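Local coordinates for protein laccase (Botrytis aclada, PDB 3SQR) that couples the one-electron oxidation of phenolic substrates to the reduction of dioxygen to water at a set of copper centres, probably acting in lignin breakdown, at residues Leu376-Leu389 against Pro488-Asp500. Sequence-based numbering, arbitrary orientation.
Sequences LVPHLALDVGGYSL and PAKFNLVNPPRRD
Leu382, Asp383 and Val384 run beside Asn495, Val494 and Leu493 in opposite chain directions, CA atoms 4.7 to 5.0 Å apart, and a nearly straight bond from Val384 N to Leu493 O (2.8 Å) joins the two backbones. Asn495 carries the middle of the contact. With its CG anti to the backbone N (chi1 -160°), its amide fits into the bend of residues 378-382: ND2 donates in the amide plane to a lone pair of Pro378 O at 3.0 Å, while OD1 takes Leu382 N from above its carbonyl plane. The Asn495 backbone N is in turn bound by Asp383 OD1 (2.9 Å), on the anti side of the carboxylate. Arg498 grips Leu380 O end-on through NH1 and NH2 (2.7 Å from NH2), its chain bent at chi3 (76°). Its guanidinium lies between Leu382 CD1 over one face and Pro378 CB over the other, and NE is held by Tyr59, which helps fix its rotation. In this three-cupredoxin multicopper oxidase, 376-389 belongs to the connection between the second domain, whose last strand is 344-348, and strand 387-398 of the third; it runs along strand 293-300 and then over the loop that leads to edge strand 498-499. One water donates to both Leu376 O and Asn495 O, bridging the linker to that loop. Toward the other end the contact turns apolar. Val384 CG1 meets Leu493 CD2 (3.9 Å), Leu493 CD1 sits at the edge of the Tyr387 ring, and Leu389 CD1 abuts the edge of Phe491, whose CD2 lies 3.5 Å from Tyr387 OH.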
ATOM      1  N   LEU A 376      18.733  -0.781  -2.277  1.00 25.54           N
ATOM      2  CA  LEU A 376      17.677  -1.705  -1.900  1.00 24.68           C
ATOM      3  C   LEU A 376      18.028  -3.139  -2.324  1.00 25.03           C
ATOM      4  O   LEU A 376      17.557  -3.629  -3.385  1.00 27.23           O
ATOM      5  CB  LEU A 376      16.394  -1.229  -2.545  1.00 22.43           C
ATOM      6  CG  LEU A 376      15.879   0.177  -2.196  1.00 22.03           C
ATOM      7  CD1 LEU A 376      14.499   0.398  -2.944  1.00 23.46           C
ATOM      8  CD2 LEU A 376      15.767   0.375  -0.677  1.00 24.91           C
ATOM      9  N   VAL A 377      18.818  -3.807  -1.492  1.00 24.94           N
ATOM     10  CA  VAL A 377      19.365  -5.128  -1.817  1.00 25.49           C
ATOM     11  C   VAL A 377      18.757  -6.159  -0.929  1.00 24.36           C
ATOM     12  O   VAL A 377      19.020  -6.172   0.224  1.00 25.52           O
ATOM     13  CB  VAL A 377      20.916  -5.130  -1.647  1.00 24.86           C
ATOM     14  CG1 VAL A 377      21.509  -6.512  -2.058  1.00 29.89           C
ATOM     15  CG2 VAL A 377      21.477  -3.995  -2.465  1.00 29.28           C
ATOM     16  N   PRO A 378      17.860  -7.012  -1.467  1.00 25.73           N
ATOM     17  CA  PRO A 378      17.234  -8.037  -0.666  1.00 25.30           C
ATOM     18  C   PRO A 378      18.288  -8.887   0.007  1.00 26.95           C
ATOM     19  O   PRO A 378      19.321  -9.233  -0.607  1.00 25.69           O
ATOM     20  CB  PRO A 378      16.400  -8.828  -1.686  1.00 25.40           C
ATOM     21  CG  PRO A 378      16.115  -7.794  -2.754  1.00 26.96           C
ATOM     22  CD  PRO A 378      17.423  -7.059  -2.860  1.00 25.96           C
ATOM     23  N   HIS A 379      18.035  -9.199   1.257  1.00 26.71           N
ATOM     24  CA  HIS A 379      18.930 -10.037   2.010  1.00 27.28           C
ATOM     25  C   HIS A 379      18.921 -11.440   1.423  1.00 28.86           C
ATOM     26  O   HIS A 379      19.998 -12.066   1.252  1.00 27.34           O
ATOM     27  CB  HIS A 379      18.531 -10.110   3.478  1.00 27.38           C
ATOM     28  CG  HIS A 379      19.322 -11.127   4.214  1.00 28.25           C
ATOM     29  ND1 HIS A 379      20.488 -10.799   4.877  1.00 32.22           N
ATOM     30  CD2 HIS A 379      19.208 -12.475   4.286  1.00 30.98           C
ATOM     31  CE1 HIS A 379      21.038 -11.906   5.365  1.00 31.10           C
ATOM     32  NE2 HIS A 379      20.286 -12.936   5.024  1.00 28.03           N
ATOM     33  N   LEU A 380      17.720 -11.982   1.235  1.00 26.27           N
ATOM     34  CA  LEU A 380      17.560 -13.188   0.457  1.00 27.17           C
ATOM     35  C   LEU A 380      17.713 -12.898  -1.033  1.00 25.57           C
ATOM     36  O   LEU A 380      16.795 -12.338  -1.718  1.00 25.55           O
ATOM     37  CB  LEU A 380      16.218 -13.867   0.750  1.00 26.24           C
ATOM     38  CG  LEU A 380      15.992 -15.176  -0.003  1.00 27.73           C
ATOM     39  CD1 LEU A 380      16.468 -16.372   0.767  1.00 31.80           C
ATOM     40  CD2 LEU A 380      14.474 -15.317  -0.305  1.00 26.11           C
ATOM     41  N   ALA A 381      18.885 -13.221  -1.564  1.00 25.88           N
ATOM     42  CA  ALA A 381      19.229 -12.868  -2.923  1.00 25.38           C
ATOM     43  C   ALA A 381      18.551 -13.786  -3.921  1.00 26.32           C
ATOM     44  O   ALA A 381      18.612 -15.024  -3.807  1.00 26.41           O
ATOM     45  CB  ALA A 381      20.805 -12.954  -3.141  1.00 24.48           C
ATOM     46  N   LEU A 382      17.869 -13.194  -4.891  1.00 25.54           N
ATOM     47  CA  LEU A 382      17.203 -13.970  -5.942  1.00 26.12           C
ATOM     48  C   LEU A 382      17.430 -13.297  -7.253  1.00 27.27           C
ATOM     49  O   LEU A 382      17.504 -12.033  -7.350  1.00 27.38           O
ATOM     50  CB  LEU A 382      15.685 -14.070  -5.648  1.00 26.60           C
ATOM     51  CG  LEU A 382      15.259 -14.750  -4.327  1.00 27.80           C
ATOM     52  CD1 LEU A 382      13.747 -14.544  -4.183  1.00 28.27           C
ATOM     53  CD2 LEU A 382      15.627 -16.212  -4.298  1.00 27.43           C
ATOM     54  N   ASP A 383      17.473 -14.121  -8.288  1.00 28.08           N
ATOM     55  CA  ASP A 383      17.661 -13.654  -9.642  1.00 29.39           C
ATOM     56  C   ASP A 383      16.505 -13.920 -10.545  1.00 28.87           C
ATOM     57  O   ASP A 383      15.766 -14.892 -10.378  1.00 28.66           O
ATOM     58  CB  ASP A 383      18.900 -14.317 -10.271  1.00 29.68           C
ATOM     59  CG  ASP A 383      20.177 -13.981  -9.527  1.00 32.81           C
ATOM     60  OD1 ASP A 383      20.251 -13.005  -8.745  1.00 32.99           O
ATOM     61  OD2 ASP A 383      21.158 -14.712  -9.738  1.00 36.86           O
ATOM     62  N   VAL A 384      16.367 -13.052 -11.537  1.00 28.88           N
ATOM     63  CA  VAL A 384      15.293 -13.108 -12.484  1.00 29.15           C
ATOM     64  C   VAL A 384      15.834 -14.027 -13.571  1.00 31.58           C
ATOM     65  O   VAL A 384      16.922 -13.799 -14.068  1.00 31.31           O
ATOM     66  CB  VAL A 384      14.972 -11.722 -13.077  1.00 29.78           C
ATOM     67  CG1 VAL A 384      13.922 -11.804 -14.236  1.00 28.97           C
ATOM     68  CG2 VAL A 384      14.475 -10.767 -11.949  1.00 27.52           C
ATOM     69  N   GLY A 385      15.068 -15.051 -13.890  1.00 31.87           N
ATOM     70  CA  GLY A 385      15.459 -16.029 -14.880  1.00 33.73           C
ATOM     71  C   GLY A 385      14.997 -15.624 -16.255  1.00 33.82           C
ATOM     72  O   GLY A 385      14.690 -14.446 -16.532  1.00 33.64           O
ATOM     73  N   GLY A 386      14.891 -16.608 -17.142  1.00 35.00           N
ATOM     74  CA  GLY A 386      14.434 -16.315 -18.499  1.00 34.24           C
ATOM     75  C   GLY A 386      13.049 -15.722 -18.540  1.00 33.54           C
ATOM     76  O   GLY A 386      12.141 -16.191 -17.859  1.00 33.87           O
ATOM     77  N   TYR A 387      12.845 -14.707 -19.374  1.00 32.56           N
ATOM     78  CA  TYR A 387      11.572 -14.030 -19.378  1.00 32.74           C
ATOM     79  C   TYR A 387      10.929 -13.723 -20.727  1.00 32.22           C
ATOM     80  O   TYR A 387      11.596 -13.711 -21.800  1.00 34.13           O
ATOM     81  CB  TYR A 387      11.731 -12.741 -18.540  1.00 31.51           C
ATOM     82  CG  TYR A 387      12.623 -11.702 -19.151  1.00 30.32           C
ATOM     83  CD1 TYR A 387      12.161 -10.830 -20.130  1.00 31.02           C
ATOM     84  CD2 TYR A 387      13.956 -11.590 -18.746  1.00 28.84           C
ATOM     85  CE1 TYR A 387      13.012  -9.855 -20.692  1.00 31.60           C
ATOM     86  CE2 TYR A 387      14.804 -10.648 -19.280  1.00 33.33           C
ATOM     87  CZ  TYR A 387      14.350  -9.778 -20.262  1.00 29.59           C
ATOM     88  OH  TYR A 387      15.247  -8.844 -20.779  1.00 31.61           O
ATOM     89  N   SER A 388       9.627 -13.470 -20.709  1.00 33.08           N
ATOM     90  CA  SER A 388       8.957 -12.803 -21.810  1.00 33.83           C
ATOM     91  C   SER A 388       8.716 -11.349 -21.374  1.00 32.96           C
ATOM     92  O   SER A 388       8.517 -11.100 -20.185  1.00 31.26           O
ATOM     93  CB  SER A 388       7.633 -13.452 -22.155  1.00 34.75           C
ATOM     94  OG  SER A 388       6.634 -13.099 -21.221  1.00 41.03           O
ATOM     95  N   LEU A 389       8.826 -10.427 -22.318  1.00 31.96           N
ATOM     96  CA  LEU A 389       8.681  -9.012 -22.022  1.00 32.48           C
ATOM     97  C   LEU A 389       7.318  -8.503 -22.452  1.00 31.84           C
ATOM     98  O   LEU A 389       6.858  -8.714 -23.568  1.00 31.59           O
ATOM     99  CB  LEU A 389       9.791  -8.228 -22.700  1.00 32.76           C
ATOM    100  CG  LEU A 389       9.853  -6.786 -22.147  1.00 33.01           C
ATOM    101  CD1 LEU A 389      11.274  -6.301 -21.974  1.00 35.68           C
ATOM    102  CD2 LEU A 389       8.981  -5.890 -22.978  1.00 32.67           C
ATOM    103  N   PRO A 488      16.431  -3.280 -22.512  1.00 32.79           N
ATOM    104  CA  PRO A 488      16.500  -4.568 -21.789  1.00 34.40           C
ATOM    105  C   PRO A 488      17.919  -5.046 -21.435  1.00 35.66           C
ATOM    106  O   PRO A 488      18.133  -5.650 -20.386  1.00 35.73           O
ATOM    107  CB  PRO A 488      15.751  -5.524 -22.709  1.00 35.00           C
ATOM    108  CG  PRO A 488      14.755  -4.661 -23.351  1.00 34.39           C
ATOM    109  CD  PRO A 488      15.519  -3.385 -23.663  1.00 34.07           C
ATOM    110  N   ALA A 489      18.901  -4.760 -22.289  1.00 37.03           N
ATOM    111  CA  ALA A 489      20.232  -5.205 -21.997  1.00 37.96           C
ATOM    112  C   ALA A 489      20.802  -4.541 -20.778  1.00 38.51           C
ATOM    113  O   ALA A 489      21.762  -5.037 -20.236  1.00 40.07           O
ATOM    114  N   LYS A 490      20.224  -3.408 -20.355  1.00 37.96           N
ATOM    115  CA  LYS A 490      20.623  -2.749 -19.136  1.00 38.01           C
ATOM    116  C   LYS A 490      19.817  -3.144 -17.870  1.00 35.72           C
ATOM    117  O   LYS A 490      20.139  -2.694 -16.780  1.00 37.72           O
ATOM    118  CB  LYS A 490      20.544  -1.230 -19.330  1.00 39.63           C
ATOM    119  CG  LYS A 490      21.678  -0.658 -20.213  1.00 44.11           C
ATOM    120  CD  LYS A 490      22.835  -0.085 -19.334  1.00 48.91           C
ATOM    121  CE  LYS A 490      24.180   0.061 -20.077  1.00 51.56           C
ATOM    122  NZ  LYS A 490      25.186   0.710 -19.170  1.00 52.12           N
ATOM    123  N   PHE A 491      18.797  -3.972 -18.008  1.00 34.70           N
ATOM    124  CA  PHE A 491      18.088  -4.550 -16.842  1.00 32.38           C
ATOM    125  C   PHE A 491      19.049  -5.203 -15.887  1.00 33.83           C
ATOM    126  O   PHE A 491      20.010  -5.896 -16.316  1.00 33.79           O
ATOM    127  CB  PHE A 491      17.120  -5.641 -17.289  1.00 32.20           C
ATOM    128  CG  PHE A 491      15.955  -5.165 -18.049  1.00 29.61           C
ATOM    129  CD1 PHE A 491      15.632  -3.790 -18.115  1.00 30.00           C
ATOM    130  CD2 PHE A 491      15.108  -6.084 -18.672  1.00 29.25           C
ATOM    131  CE1 PHE A 491      14.543  -3.378 -18.787  1.00 24.68           C
ATOM    132  CE2 PHE A 491      14.003  -5.649 -19.344  1.00 28.15           C
ATOM    133  CZ  PHE A 491      13.727  -4.281 -19.425  1.00 28.82           C
ATOM    134  N   ASN A 492      18.813  -5.017 -14.592  1.00 31.74           N
ATOM    135  CA  ASN A 492      19.533  -5.745 -13.585  1.00 31.01           C
ATOM    136  C   ASN A 492      18.711  -6.956 -13.164  1.00 30.50           C
ATOM    137  O   ASN A 492      17.668  -6.827 -12.521  1.00 29.40           O
ATOM    138  CB  ASN A 492      19.829  -4.840 -12.410  1.00 30.63           C
ATOM    139  CG  ASN A 492      20.522  -5.534 -11.250  1.00 33.22           C
ATOM    140  OD1 ASN A 492      20.496  -5.003 -10.135  1.00 39.19           O
ATOM    141  ND2 ASN A 492      21.171  -6.678 -11.490  1.00 31.06           N
ATOM    142  N   LEU A 493      19.206  -8.150 -13.509  1.00 29.51           N
ATOM    143  CA  LEU A 493      18.507  -9.398 -13.209  1.00 29.07           C
ATOM    144  C   LEU A 493      19.049 -10.151 -12.014  1.00 29.97           C
ATOM    145  O   LEU A 493      18.462 -11.152 -11.586  1.00 30.78           O
ATOM    146  CB  LEU A 493      18.511 -10.307 -14.463  1.00 30.31           C
ATOM    147  CG  LEU A 493      17.978  -9.665 -15.740  1.00 28.21           C
ATOM    148  CD1 LEU A 493      18.196 -10.614 -16.950  1.00 32.54           C
ATOM    149  CD2 LEU A 493      16.483  -9.273 -15.686  1.00 26.66           C
ATOM    150  N   VAL A 494      20.114  -9.629 -11.445  1.00 29.17           N
ATOM    151  CA  VAL A 494      20.822 -10.246 -10.355  1.00 29.88           C
ATOM    152  C   VAL A 494      20.550  -9.544  -9.040  1.00 28.76           C
ATOM    153  O   VAL A 494      21.082  -8.424  -8.747  1.00 29.22           O
ATOM    154  CB  VAL A 494      22.359 -10.226 -10.563  1.00 30.22           C
ATOM    155  CG1 VAL A 494      22.995 -10.942  -9.421  1.00 31.50           C
ATOM    156  CG2 VAL A 494      22.690 -10.916 -11.903  1.00 32.01           C
ATOM    157  N   ASN A 495      19.716 -10.200  -8.262  1.00 27.19           N
ATOM    158  CA  ASN A 495      19.215  -9.655  -7.017  1.00 26.63           C
ATOM    159  C   ASN A 495      18.905  -8.141  -7.063  1.00 26.65           C
ATOM    160  O   ASN A 495      19.413  -7.396  -6.231  1.00 27.95           O
ATOM    161  CB  ASN A 495      20.155  -9.944  -5.849  1.00 25.71           C
ATOM    162  CG  ASN A 495      19.468  -9.833  -4.525  1.00 26.92           C
ATOM    163  OD1 ASN A 495      18.261 -10.151  -4.426  1.00 28.12           O
ATOM    164  ND2 ASN A 495      20.202  -9.397  -3.490  1.00 29.43           N
ATOM    165  N   PRO A 496      18.036  -7.713  -7.978  1.00 26.00           N
ATOM    166  CA  PRO A 496      17.637  -6.317  -7.965  1.00 24.97           C
ATOM    167  C   PRO A 496      16.668  -6.055  -6.795  1.00 24.48           C
ATOM    168  O   PRO A 496      16.302  -6.972  -6.086  1.00 25.99           O
ATOM    169  CB  PRO A 496      16.933  -6.157  -9.276  1.00 25.90           C
ATOM    170  CG  PRO A 496      16.333  -7.491  -9.499  1.00 24.47           C
ATOM    171  CD  PRO A 496      17.307  -8.459  -9.003  1.00 26.64           C
ATOM    172  N   PRO A 497      16.341  -4.786  -6.535  1.00 24.23           N
ATOM    173  CA  PRO A 497      15.324  -4.590  -5.492  1.00 23.82           C
ATOM    174  C   PRO A 497      14.075  -5.424  -5.735  1.00 23.49           C
ATOM    175  O   PRO A 497      13.698  -5.727  -6.859  1.00 23.74           O
ATOM    176  CB  PRO A 497      14.999  -3.098  -5.567  1.00 22.97           C
ATOM    177  CG  PRO A 497      16.171  -2.496  -6.360  1.00 25.65           C
ATOM    178  CD  PRO A 497      16.663  -3.562  -7.244  1.00 24.92           C
ATOM    179  N   ARG A 498      13.422  -5.786  -4.646  1.00 24.02           N
ATOM    180  CA  ARG A 498      12.288  -6.689  -4.724  1.00 23.71           C
ATOM    181  C   ARG A 498      11.315  -6.235  -3.668  1.00 22.08           C
ATOM    182  O   ARG A 498      11.686  -6.079  -2.501  1.00 22.28           O
ATOM    183  CB  ARG A 498      12.752  -8.132  -4.469  1.00 24.03           C
ATOM    184  CG  ARG A 498      11.707  -9.224  -4.635  1.00 24.06           C
ATOM    185  CD  ARG A 498      12.345 -10.598  -4.548  1.00 23.41           C
ATOM    186  NE  ARG A 498      12.698 -11.020  -3.209  1.00 23.73           N
ATOM    187  CZ  ARG A 498      13.932 -11.288  -2.769  1.00 25.04           C
ATOM    188  NH1 ARG A 498      14.955 -11.121  -3.553  1.00 24.83           N
ATOM    189  NH2 ARG A 498      14.139 -11.718  -1.550  1.00 22.65           N
ATOM    190  N   ARG A 499      10.075  -5.990  -4.112  1.00 22.67           N
ATOM    191  CA  ARG A 499       9.099  -5.397  -3.273  1.00 22.83           C
ATOM    192  C   ARG A 499       7.751  -5.457  -3.976  1.00 23.38           C
ATOM    193  O   ARG A 499       7.580  -6.182  -4.968  1.00 23.21           O
ATOM    194  CB  ARG A 499       9.512  -3.955  -2.928  1.00 23.93           C
ATOM    195  CG  ARG A 499       9.407  -2.950  -4.098  1.00 22.99           C
ATOM    196  CD  ARG A 499       9.928  -1.540  -3.754  1.00 24.06           C
ATOM    197  NE  ARG A 499       9.389  -1.069  -2.467  1.00 21.60           N
ATOM    198  CZ  ARG A 499       9.935  -0.110  -1.722  1.00 24.33           C
ATOM    199  NH1 ARG A 499      11.069   0.463  -2.072  1.00 22.44           N
ATOM    200  NH2 ARG A 499       9.391   0.188  -0.548  1.00 23.50           N
ATOM    201  N   ASP A 500       6.744  -4.763  -3.460  1.00 22.52           N
ATOM    202  CA  ASP A 500       5.430  -4.785  -4.160  1.00 21.20           C
ATOM    203  C   ASP A 500       4.827  -3.461  -4.599  1.00 20.03           C
ATOM    204  O   ASP A 500       3.860  -3.434  -5.356  1.00 21.84           O
ATOM    205  CB  ASP A 500       4.400  -5.587  -3.304  1.00 22.69           C
ATOM    206  CG  ASP A 500       4.150  -4.980  -1.942  1.00 20.92           C
ATOM    207  OD1 ASP A 500       3.621  -3.853  -1.923  1.00 23.37           O
ATOM    208  OD2 ASP A 500       4.506  -5.648  -0.915  1.00 23.66           O
TER
HETATM  209  O   HOH W   1      14.843  -4.543  -2.291  1.00 24.53           O
HETATM  210  O   HOH W   2      19.233  -4.740  -5.285  1.00 26.45           O